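Long-range contacts in mannose-6-phosphate isomerase (Bacillus subtilis, PDB 1QWR), which catalyses the interconversion of D-mannose 6-phosphate and D-fructose 6-phosphate with the help of one zinc ion per subunit: residues 14-22 and 199-210; 95-103 and 171-179. All blocks are in the same frame, centred on the assembly; numbering follows the deposited sequence.

From the N terminus, strand 9-17 runs into the turn 18-21, which meets the loop 199-210 in contact 1, closing a loop with 176 residues between its segments. Contact 2 is nested inside that loop: segment 95-103 pairs with 171-179, and the 67 residues between them bring in the zinc ligand Glu119 and the strands 131-136 and 157-161. The chain then passes through strand 195-198, which pairs with strand 98-100, and enters the loop of contact 1. The two centres lie about 17 Å apart, yet Arg202 NH2 probably hydrogen-bonds to Asp95 O, and both contacts hold the same sulfate beside the zinc site.

Contact 1: residues 14-22 and 199-210. With SO4 (sulfate ion), chain C.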
loop_
_atom_site.group_PDB
_atom_site.type_symbol
_atom_site.label_atom_id
_atom_site.label_comp_id
_atom_site.label_asym_id
_atom_site.label_seq_id
_atom_site.Cartn_x
_atom_site.Cartn_y
_atom_site.Cartn_z
ATOM N N VAL A 14 1.130 -12.907 -0.058
ATOM C CA VAL A 14 2.132 -13.245 -1.063
ATOM C C VAL A 14 3.361 -12.445 -0.632
ATOM O O VAL A 14 3.204 -11.334 -0.126
ATOM C CB VAL A 14 1.684 -12.739 -2.449
ATOM C CG1 VAL A 14 2.797 -12.913 -3.473
ATOM C CG2 VAL A 14 0.437 -13.498 -2.881
ATOM N N PHE A 15 4.569 -12.973 -0.827
ATOM C CA PHE A 15 5.759 -12.236 -0.406
ATOM C C PHE A 15 6.769 -11.987 -1.515
ATOM O O PHE A 15 6.875 -12.768 -2.459
ATOM C CB PHE A 15 6.440 -12.965 0.760
ATOM C CG PHE A 15 5.580 -13.057 1.994
ATOM C CD1 PHE A 15 5.492 -11.990 2.886
ATOM C CD2 PHE A 15 4.817 -14.188 2.229
ATOM C CE1 PHE A 15 4.634 -12.051 4.006
ATOM C CE2 PHE A 15 3.963 -14.263 3.329
ATOM C CZ PHE A 15 3.870 -13.191 4.222
ATOM N N LYS A 16 7.523 -10.898 -1.386
ATOM C CA LYS A 16 8.535 -10.556 -2.374
ATOM C C LYS A 16 9.869 -10.229 -1.722
ATOM O O LYS A 16 9.945 -9.362 -0.860
ATOM C CB LYS A 16 8.117 -9.334 -3.203
ATOM C CG LYS A 16 6.835 -9.497 -3.992
ATOM C CD LYS A 16 6.956 -10.588 -5.054
ATOM C CE LYS A 16 5.737 -10.591 -5.967
ATOM N NZ LYS A 16 5.707 -11.807 -6.830
ATOM N N GLU A 17 10.924 -10.912 -2.152
ATOM C CA GLU A 17 12.265 -10.625 -1.642
ATOM C C GLU A 17 12.760 -9.286 -2.195
ATOM O O GLU A 17 12.441 -8.914 -3.324
ATOM C CB GLU A 17 13.240 -11.725 -2.074
ATOM C CG GLU A 17 13.031 -13.034 -1.375
ATOM C CD GLU A 17 13.926 -14.132 -1.929
ATOM O OE1 GLU A 17 15.142 -13.890 -2.105
ATOM O OE2 GLU A 17 13.408 -15.238 -2.183
ATOM N N LYS A 18 13.541 -8.568 -1.397
ATOM C CA LYS A 18 14.084 -7.276 -1.800
ATOM C C LYS A 18 15.454 -7.121 -1.163
ATOM O O LYS A 18 15.661 -7.541 -0.017
ATOM C CB LYS A 18 13.184 -6.142 -1.315
ATOM C CG LYS A 18 11.853 -6.024 -2.052
ATOM C CD LYS A 18 12.044 -5.371 -3.426
ATOM C CE LYS A 18 10.707 -5.245 -4.164
ATOM N NZ LYS A 18 10.813 -4.485 -5.445
ATOM N N ILE A 19 16.386 -6.507 -1.882
ATOM C CA ILE A 19 17.706 -6.336 -1.300
ATOM C C ILE A 19 17.602 -5.491 -0.040
ATOM O O ILE A 19 18.428 -5.626 0.859
ATOM C CB ILE A 19 18.698 -5.669 -2.294
ATOM C CG1 ILE A 19 18.283 -4.224 -2.600
ATOM C CG2 ILE A 19 18.745 -6.477 -3.572
ATOM C CD1 ILE A 19 19.315 -3.467 -3.482
ATOM N N TRP A 20 16.580 -4.631 0.040
ATOM C CA TRP A 20 16.404 -3.767 1.199
ATOM C C TRP A 20 15.460 -4.368 2.250
ATOM O O TRP A 20 15.132 -3.727 3.256
ATOM C CB TRP A 20 15.879 -2.392 0.763
ATOM C CG TRP A 20 14.700 -2.431 -0.191
ATOM C CD1 TRP A 20 14.739 -2.296 -1.556
ATOM C CD2 TRP A 20 13.313 -2.604 0.155
ATOM N NE1 TRP A 20 13.463 -2.373 -2.077
ATOM C CE2 TRP A 20 12.571 -2.558 -1.050
ATOM C CE3 TRP A 20 12.629 -2.792 1.366
ATOM C CZ2 TRP A 20 11.170 -2.691 -1.079
ATOM C CZ3 TRP A 20 11.243 -2.926 1.341
ATOM C CH2 TRP A 20 10.529 -2.873 0.124
ATOM N N GLY A 21 15.037 -5.599 2.010
ATOM C CA GLY A 21 14.130 -6.262 2.933
ATOM C C GLY A 21 14.805 -6.893 4.141
ATOM O O GLY A 21 16.037 -6.954 4.232
ATOM N N GLY A 22 13.983 -7.363 5.072
ATOM C CA GLY A 22 14.494 -7.989 6.281
ATOM C C GLY A 22 13.610 -9.136 6.738
ATOM O O GLY A 22 13.094 -9.885 5.914
ATOM N N ASP A 199 19.819 3.446 -7.243
ATOM C CA ASP A 199 19.675 2.329 -6.304
ATOM C C ASP A 199 20.943 2.089 -5.484
ATOM O O ASP A 199 21.252 0.951 -5.115
ATOM C CB ASP A 199 19.295 1.050 -7.048
ATOM C CG ASP A 199 18.788 -0.038 -6.115
ATOM O OD1 ASP A 199 18.107 0.302 -5.129
ATOM O OD2 ASP A 199 19.045 -1.235 -6.369
ATOM N N TYR A 200 21.686 3.168 -5.243
ATOM C CA TYR A 200 22.888 3.116 -4.431
ATOM C C TYR A 200 23.950 2.125 -4.906
ATOM O O TYR A 200 24.766 1.664 -4.108
ATOM C CB TYR A 200 22.475 2.813 -2.986
ATOM C CG TYR A 200 21.531 3.845 -2.421
ATOM C CD1 TYR A 200 22.005 5.089 -1.999
ATOM C CD2 TYR A 200 20.153 3.615 -2.371
ATOM C CE1 TYR A 200 21.129 6.079 -1.541
ATOM C CE2 TYR A 200 19.269 4.595 -1.919
ATOM C CZ TYR A 200 19.763 5.823 -1.506
ATOM O OH TYR A 200 18.905 6.799 -1.052
ATOM N N ASP A 201 23.944 1.812 -6.200
ATOM C CA ASP A 201 24.903 0.879 -6.796
ATOM C C ASP A 201 24.968 -0.483 -6.110
ATOM O O ASP A 201 26.046 -1.091 -6.010
ATOM C CB ASP A 201 26.299 1.505 -6.806
ATOM C CG ASP A 201 26.339 2.809 -7.579
ATOM O OD1 ASP A 201 26.094 2.773 -8.800
ATOM O OD2 ASP A 201 26.601 3.864 -6.965
ATOM N N ARG A 202 23.818 -0.972 -5.659
ATOM C CA ARG A 202 23.760 -2.254 -4.973
ATOM C C ARG A 202 23.561 -3.448 -5.883
ATOM O O ARG A 202 23.033 -3.320 -6.979
ATOM C CB ARG A 202 22.644 -2.233 -3.935
ATOM C CG ARG A 202 22.900 -1.261 -2.816
ATOM C CD ARG A 202 21.733 -1.224 -1.843
ATOM N NE ARG A 202 20.523 -0.656 -2.442
ATOM C CZ ARG A 202 19.443 -0.332 -1.742
ATOM N NH1 ARG A 202 19.433 -0.533 -0.426
ATOM N NH2 ARG A 202 18.387 0.228 -2.339
ATOM N N LEU A 203 23.984 -4.615 -5.408
ATOM C CA LEU A 203 23.844 -5.860 -6.147
ATOM C C LEU A 203 22.757 -6.697 -5.493
ATOM O O LEU A 203 22.584 -6.654 -4.272
ATOM C CB LEU A 203 25.158 -6.650 -6.138
ATOM C CG LEU A 203 26.360 -6.039 -6.862
ATOM C CD1 LEU A 203 26.002 -5.758 -8.325
ATOM C CD2 LEU A 203 26.781 -4.769 -6.158
ATOM N N ASP A 204 22.025 -7.451 -6.309
ATOM C CA ASP A 204 20.949 -8.306 -5.818
ATOM C C ASP A 204 21.487 -9.704 -5.481
ATOM O O ASP A 204 22.679 -9.975 -5.658
ATOM C CB ASP A 204 19.832 -8.390 -6.872
ATOM C CG ASP A 204 20.109 -9.424 -7.957
ATOM O OD1 ASP A 204 21.248 -9.497 -8.468
ATOM O OD2 ASP A 204 19.168 -10.165 -8.308
ATOM N N SER A 205 20.613 -10.580 -4.987
ATOM C CA SER A 205 21.002 -11.943 -4.615
ATOM C C SER A 205 21.723 -12.704 -5.719
ATOM O O SER A 205 22.383 -13.711 -5.458
ATOM C CB SER A 205 19.775 -12.754 -4.183
ATOM O OG SER A 205 19.260 -12.294 -2.947
ATOM N N ASN A 206 21.593 -12.230 -6.950
ATOM C CA ASN A 206 22.234 -12.892 -8.078
ATOM C C ASN A 206 23.437 -12.105 -8.581
ATOM O O ASN A 206 23.849 -12.251 -9.738
ATOM C CB ASN A 206 21.223 -13.073 -9.205
ATOM C CG ASN A 206 19.865 -13.505 -8.693
ATOM O OD1 ASN A 206 19.748 -14.484 -7.953
ATOM N ND2 ASN A 206 18.827 -12.774 -9.083
ATOM N N GLY A 207 23.990 -11.267 -7.710
ATOM C CA GLY A 207 25.149 -10.465 -8.063
ATOM C C GLY A 207 24.986 -9.436 -9.173
ATOM O O GLY A 207 25.983 -8.875 -9.635
ATOM N N SER A 208 23.753 -9.169 -9.606
ATOM C CA SER A 208 23.527 -8.193 -10.676
ATOM C C SER A 208 22.839 -6.933 -10.163
ATOM O O SER A 208 21.990 -7.005 -9.274
ATOM C CB SER A 208 22.675 -8.811 -11.788
ATOM O OG SER A 208 23.327 -9.924 -12.377
ATOM N N PRO A 209 23.196 -5.762 -10.721
ATOM C CA PRO A 209 22.604 -4.477 -10.316
ATOM C C PRO A 209 21.136 -4.444 -10.723
ATOM O O PRO A 209 20.758 -5.087 -11.697
ATOM C CB PRO A 209 23.406 -3.439 -11.106
ATOM C CG PRO A 209 24.589 -4.201 -11.674
ATOM C CD PRO A 209 24.062 -5.579 -11.896
ATOM N N ARG A 210 20.307 -3.707 -9.993
ATOM C CA ARG A 210 18.904 -3.643 -10.372
ATOM C C ARG A 210 18.706 -2.624 -11.491
ATOM O O ARG A 210 19.439 -1.636 -11.584
ATOM C CB ARG A 210 18.036 -3.314 -9.157
ATOM C CG ARG A 210 18.199 -4.365 -8.041
ATOM C CD ARG A 210 17.048 -4.318 -7.063
ATOM N NE ARG A 210 16.976 -3.047 -6.335
ATOM C CZ ARG A 210 15.876 -2.617 -5.716
ATOM N NH1 ARG A 210 14.769 -3.362 -5.744
ATOM N NH2 ARG A 210 15.870 -1.450 -5.078
HETATM S S SO4 C . 12.136 -0.654 -5.003
HETATM O O1 SO4 C . 13.334 0.120 -4.589
HETATM O O2 SO4 C . 12.325 -2.075 -4.699
HETATM O O3 SO4 C . 11.882 -0.465 -6.439
HETATM O O4 SO4 C . 10.974 -0.154 -4.241
HETATM O O HOH W 1 13.302 -6.023 -6.775
#
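An anion pocket at the edge of the active site is built where the turn after strand 9-17 meets the loop 199-210, with Ile19 and Trp20 packed against Arg202 and Arg210. A sulfate, probably from the crystallisation liquor, occupies it; its position is consistent with a site for the substrate phosphate. Sulfate O2 takes three donors: Lys18 NZ, Trp20 NE1 and Arg210 NH1, the indole N-H arriving nearly straight (2.9 Å from NE1 to O2, 165°). Arg210 NH2 is shared between sulfate O1, at 3.0 Å, and Asp199. Along the edge formed by NE and NH2, Arg210 grips this carboxylate side-on, NE to OD2 and NH2 to OD1, both 2.8 Å and both from above the carboxylate plane. Arg202 NH2 meets the same OD1 from the opposite face, which fixes the carboxylate between two guanidinium groups. Ile19 supplies the apolar part: CD1 lies over one face of the Arg202 guanidinium, 3.2 Å from NE, while CG1 covers a face of Arg210. With CG1 set between the backbone N and the carbonyl carbon (chi1 66°), CG2 is left to rest 3.6 Å from Asp204 CA. Shortening Arg210 to an alanine is likely to strip two donors from the sulfate and leave Asp199 OD2 without its NE partner. The side chains of Lys18 and Trp20 touch Glu40 of strand 38-44, and Arg196 from strand 195-198 adds a further bond to the sulfate.

Contact 2: residues 95-103 and 171-179; sequences DTSIKVHPD and PSGTLHALC. With ZN (zinc ion), chain E; SO4 (sulfate ion), chain C.
A buried antiparallel pairing within the cupin-type catalytic domain joins segment 95-103 to 171-179 and brings together two of the three protein ligands of zinc, His101 and His176. Lys99 and His176 form a single hydrogen-bonded pair, Lys99 N to His176 O and His176 N to Lys99 O, each 2.8 Å. Beyond this bridge the segments stay in touch at both ends: Gly173 N bonds to His101 O, and Leu178 O accepts two bonds from Thr96, its N and its OG1, the hydroxyl lying in the carbonyl plane on a lone pair. Ile98 CG2 meets Leu175 CD1 at 3.9 Å, and both side chains also touch Leu157 of strand 157-161. On the zinc side, the two histidine side chains cross at about a right angle, their ring planes inclined at 44°, with His101 CD2 at the edge of the His176 ring, 3.3 Å from CE1. Both NE2 atoms bind the metal, which Glu119 and a water also ligate. The rotation of the His176 ring is fixed by ND1, which donates to Thr174 O lying in the ring plane (2.7 Å), while ND1 of His101 is bonded to Ala193 O. Over one face of His176 passes Lys99 CG, a CH-pi contact. The lysine chain bends at its last torsion (chi4 -95°), turning NZ to Thr96 OG1 and Ser97 O as well as to the sulfate, whose O4 it meets at 2.9 Å. Ser97 adds its backbone N and its OG, both hydrogen-bonded to sulfate O1, with OG at 2.7 Å.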
loop_
_atom_site.group_PDB
_atom_site.type_symbol
_atom_site.label_atom_id
_atom_site.label_comp_id
_atom_site.label_asym_id
_atom_site.label_seq_id
_atom_site.Cartn_x
_atom_site.Cartn_y
_atom_site.Cartn_z
ATOM N N ASP A 95 17.531 1.327 2.719
ATOM C CA ASP A 95 16.911 2.307 1.814
ATOM C C ASP A 95 16.338 1.689 0.539
ATOM O O ASP A 95 16.926 0.761 -0.030
ATOM C CB ASP A 95 17.937 3.364 1.371
ATOM C CG ASP A 95 18.423 4.249 2.504
ATOM O OD1 ASP A 95 17.630 4.618 3.387
ATOM O OD2 ASP A 95 19.617 4.612 2.478
ATOM N N THR A 96 15.194 2.191 0.066
ATOM C CA THR A 96 14.687 1.643 -1.187
ATOM C C THR A 96 15.234 2.555 -2.277
ATOM O O THR A 96 15.792 3.617 -1.985
ATOM C CB THR A 96 13.136 1.628 -1.300
ATOM O OG1 THR A 96 12.650 2.971 -1.371
ATOM C CG2 THR A 96 12.514 0.918 -0.105
ATOM N N SER A 97 15.053 2.156 -3.529
ATOM C CA SER A 97 15.557 2.958 -4.650
ATOM C C SER A 97 14.847 4.302 -4.783
ATOM O O SER A 97 13.732 4.476 -4.293
ATOM C CB SER A 97 15.406 2.169 -5.956
ATOM O OG SER A 97 14.037 2.044 -6.332
ATOM N N ILE A 98 15.503 5.265 -5.427
ATOM C CA ILE A 98 14.881 6.578 -5.643
ATOM C C ILE A 98 14.105 6.322 -6.929
ATOM O O ILE A 98 14.668 5.806 -7.913
ATOM C CB ILE A 98 15.942 7.684 -5.825
ATOM C CG1 ILE A 98 16.728 7.850 -4.518
ATOM C CG2 ILE A 98 15.277 8.992 -6.179
ATOM C CD1 ILE A 98 17.774 8.934 -4.548
ATOM N N LYS A 99 12.819 6.661 -6.926
ATOM C CA LYS A 99 11.990 6.329 -8.072
ATOM C C LYS A 99 10.799 7.240 -8.300
ATOM O O LYS A 99 10.514 8.128 -7.497
ATOM C CB LYS A 99 11.480 4.892 -7.864
ATOM C CG LYS A 99 10.829 4.674 -6.484
ATOM C CD LYS A 99 10.668 3.185 -6.181
ATOM C CE LYS A 99 10.266 2.943 -4.734
ATOM N NZ LYS A 99 11.431 2.657 -3.853
ATOM N N VAL A 100 10.107 6.985 -9.411
ATOM C CA VAL A 100 8.891 7.703 -9.774
ATOM C C VAL A 100 7.938 6.688 -10.421
ATOM O O VAL A 100 8.380 5.778 -11.138
ATOM C CB VAL A 100 9.170 8.848 -10.788
ATOM C CG1 VAL A 100 9.937 8.317 -11.973
ATOM C CG2 VAL A 100 7.857 9.457 -11.271
ATOM N N HIS A 101 6.637 6.839 -10.168
ATOM C CA HIS A 101 5.639 5.954 -10.762
ATOM C C HIS A 101 4.875 6.771 -11.775
ATOM O O HIS A 101 4.537 7.918 -11.516
ATOM C CB HIS A 101 4.631 5.444 -9.710
ATOM C CG HIS A 101 5.258 4.641 -8.627
ATOM N ND1 HIS A 101 5.897 3.444 -8.869
ATOM C CD2 HIS A 101 5.317 4.839 -7.285
ATOM C CE1 HIS A 101 6.326 2.940 -7.723
ATOM N NE2 HIS A 101 5.986 3.766 -6.751
ATOM N N PRO A 102 4.596 6.188 -12.949
ATOM C CA PRO A 102 3.854 6.922 -13.971
ATOM C C PRO A 102 2.367 6.975 -13.651
ATOM O O PRO A 102 1.867 6.215 -12.798
ATOM C CB PRO A 102 4.124 6.119 -15.231
ATOM C CG PRO A 102 4.162 4.707 -14.703
ATOM C CD PRO A 102 5.014 4.860 -13.451
ATOM N N ASP A 103 1.662 7.874 -14.342
ATOM C CA ASP A 103 0.226 8.001 -14.166
ATOM C C ASP A 103 -0.426 6.990 -15.107
ATOM O O ASP A 103 0.282 6.284 -15.832
ATOM C CB ASP A 103 -0.229 9.452 -14.455
ATOM C CG ASP A 103 -0.139 9.836 -15.932
ATOM O OD1 ASP A 103 0.518 9.137 -16.713
ATOM O OD2 ASP A 103 -0.737 10.865 -16.303
ATOM N N PRO A 171 1.252 11.166 -5.093
ATOM C CA PRO A 171 0.669 11.207 -6.435
ATOM C C PRO A 171 1.652 10.621 -7.437
ATOM O O PRO A 171 2.862 10.760 -7.264
ATOM C CB PRO A 171 0.465 12.699 -6.681
ATOM C CG PRO A 171 0.300 13.268 -5.298
ATOM C CD PRO A 171 1.307 12.508 -4.489
ATOM N N SER A 172 1.152 9.962 -8.476
ATOM C CA SER A 172 2.051 9.437 -9.494
ATOM C C SER A 172 2.779 10.683 -10.032
ATOM O O SER A 172 2.213 11.798 -10.031
ATOM C CB SER A 172 1.261 8.763 -10.608
ATOM O OG SER A 172 0.318 9.662 -11.165
ATOM N N GLY A 173 4.022 10.494 -10.463
ATOM C CA GLY A 173 4.830 11.602 -10.962
ATOM C C GLY A 173 5.739 12.152 -9.866
ATOM O O GLY A 173 6.596 13.004 -10.120
ATOM N N THR A 174 5.552 11.680 -8.634
ATOM C CA THR A 174 6.354 12.164 -7.505
ATOM C C THR A 174 7.643 11.382 -7.363
ATOM O O THR A 174 7.619 10.160 -7.281
ATOM C CB THR A 174 5.578 12.037 -6.163
ATOM O OG1 THR A 174 4.334 12.738 -6.267
ATOM C CG2 THR A 174 6.386 12.603 -5.002
ATOM N N LEU A 175 8.778 12.086 -7.332
ATOM C CA LEU A 175 10.068 11.429 -7.147
ATOM C C LEU A 175 10.109 11.113 -5.665
ATOM O O LEU A 175 9.870 11.990 -4.831
ATOM C CB LEU A 175 11.211 12.378 -7.516
ATOM C CG LEU A 175 12.595 11.739 -7.505
ATOM C CD1 LEU A 175 12.708 10.697 -8.609
ATOM C CD2 LEU A 175 13.636 12.841 -7.685
ATOM N N HIS A 176 10.404 9.868 -5.318
ATOM C CA HIS A 176 10.390 9.504 -3.909
ATOM C C HIS A 176 11.164 8.231 -3.591
ATOM O O HIS A 176 11.705 7.563 -4.476
ATOM C CB HIS A 176 8.951 9.277 -3.457
ATOM C CG HIS A 176 8.302 8.105 -4.131
ATOM N ND1 HIS A 176 7.847 8.150 -5.432
ATOM C CD2 HIS A 176 8.129 6.829 -3.721
ATOM C CE1 HIS A 176 7.429 6.953 -5.791
ATOM N NE2 HIS A 176 7.591 6.133 -4.772
ATOM N N ALA A 177 11.198 7.919 -2.297
ATOM C CA ALA A 177 11.818 6.704 -1.785
ATOM C C ALA A 177 11.583 6.585 -0.284
ATOM O O ALA A 177 11.672 7.575 0.456
ATOM C CB ALA A 177 13.313 6.695 -2.053
ATOM N N LEU A 178 11.232 5.384 0.155
ATOM C CA LEU A 178 11.099 5.147 1.581
ATOM C C LEU A 178 12.549 4.878 2.011
ATOM O O LEU A 178 13.330 4.309 1.233
ATOM C CB LEU A 178 10.238 3.907 1.846
ATOM C CG LEU A 178 8.726 4.069 1.683
ATOM C CD1 LEU A 178 8.052 2.707 1.774
ATOM C CD2 LEU A 178 8.198 5.012 2.766
ATOM N N CYS A 179 12.914 5.280 3.222
ATOM C CA CYS A 179 14.273 5.070 3.695
ATOM C C CYS A 179 14.356 4.084 4.861
ATOM O O CYS A 179 13.349 3.772 5.507
ATOM C CB CYS A 179 14.912 6.414 4.037
ATOM S SG CYS A 179 15.029 7.514 2.573
HETATM ZN ZN ZN E . 6.748 3.745 -4.364
HETATM S S SO4 C . 12.136 -0.654 -5.003
HETATM O O1 SO4 C . 13.334 0.120 -4.589
HETATM O O2 SO4 C . 12.325 -2.075 -4.699
HETATM O O3 SO4 C . 11.882 -0.465 -6.439
HETATM O O4 SO4 C . 10.974 -0.154 -4.241
HETATM O O HOH W 2 5.486 8.425 -8.172
HETATM O O HOH W 3 5.333 1.587 -4.655
#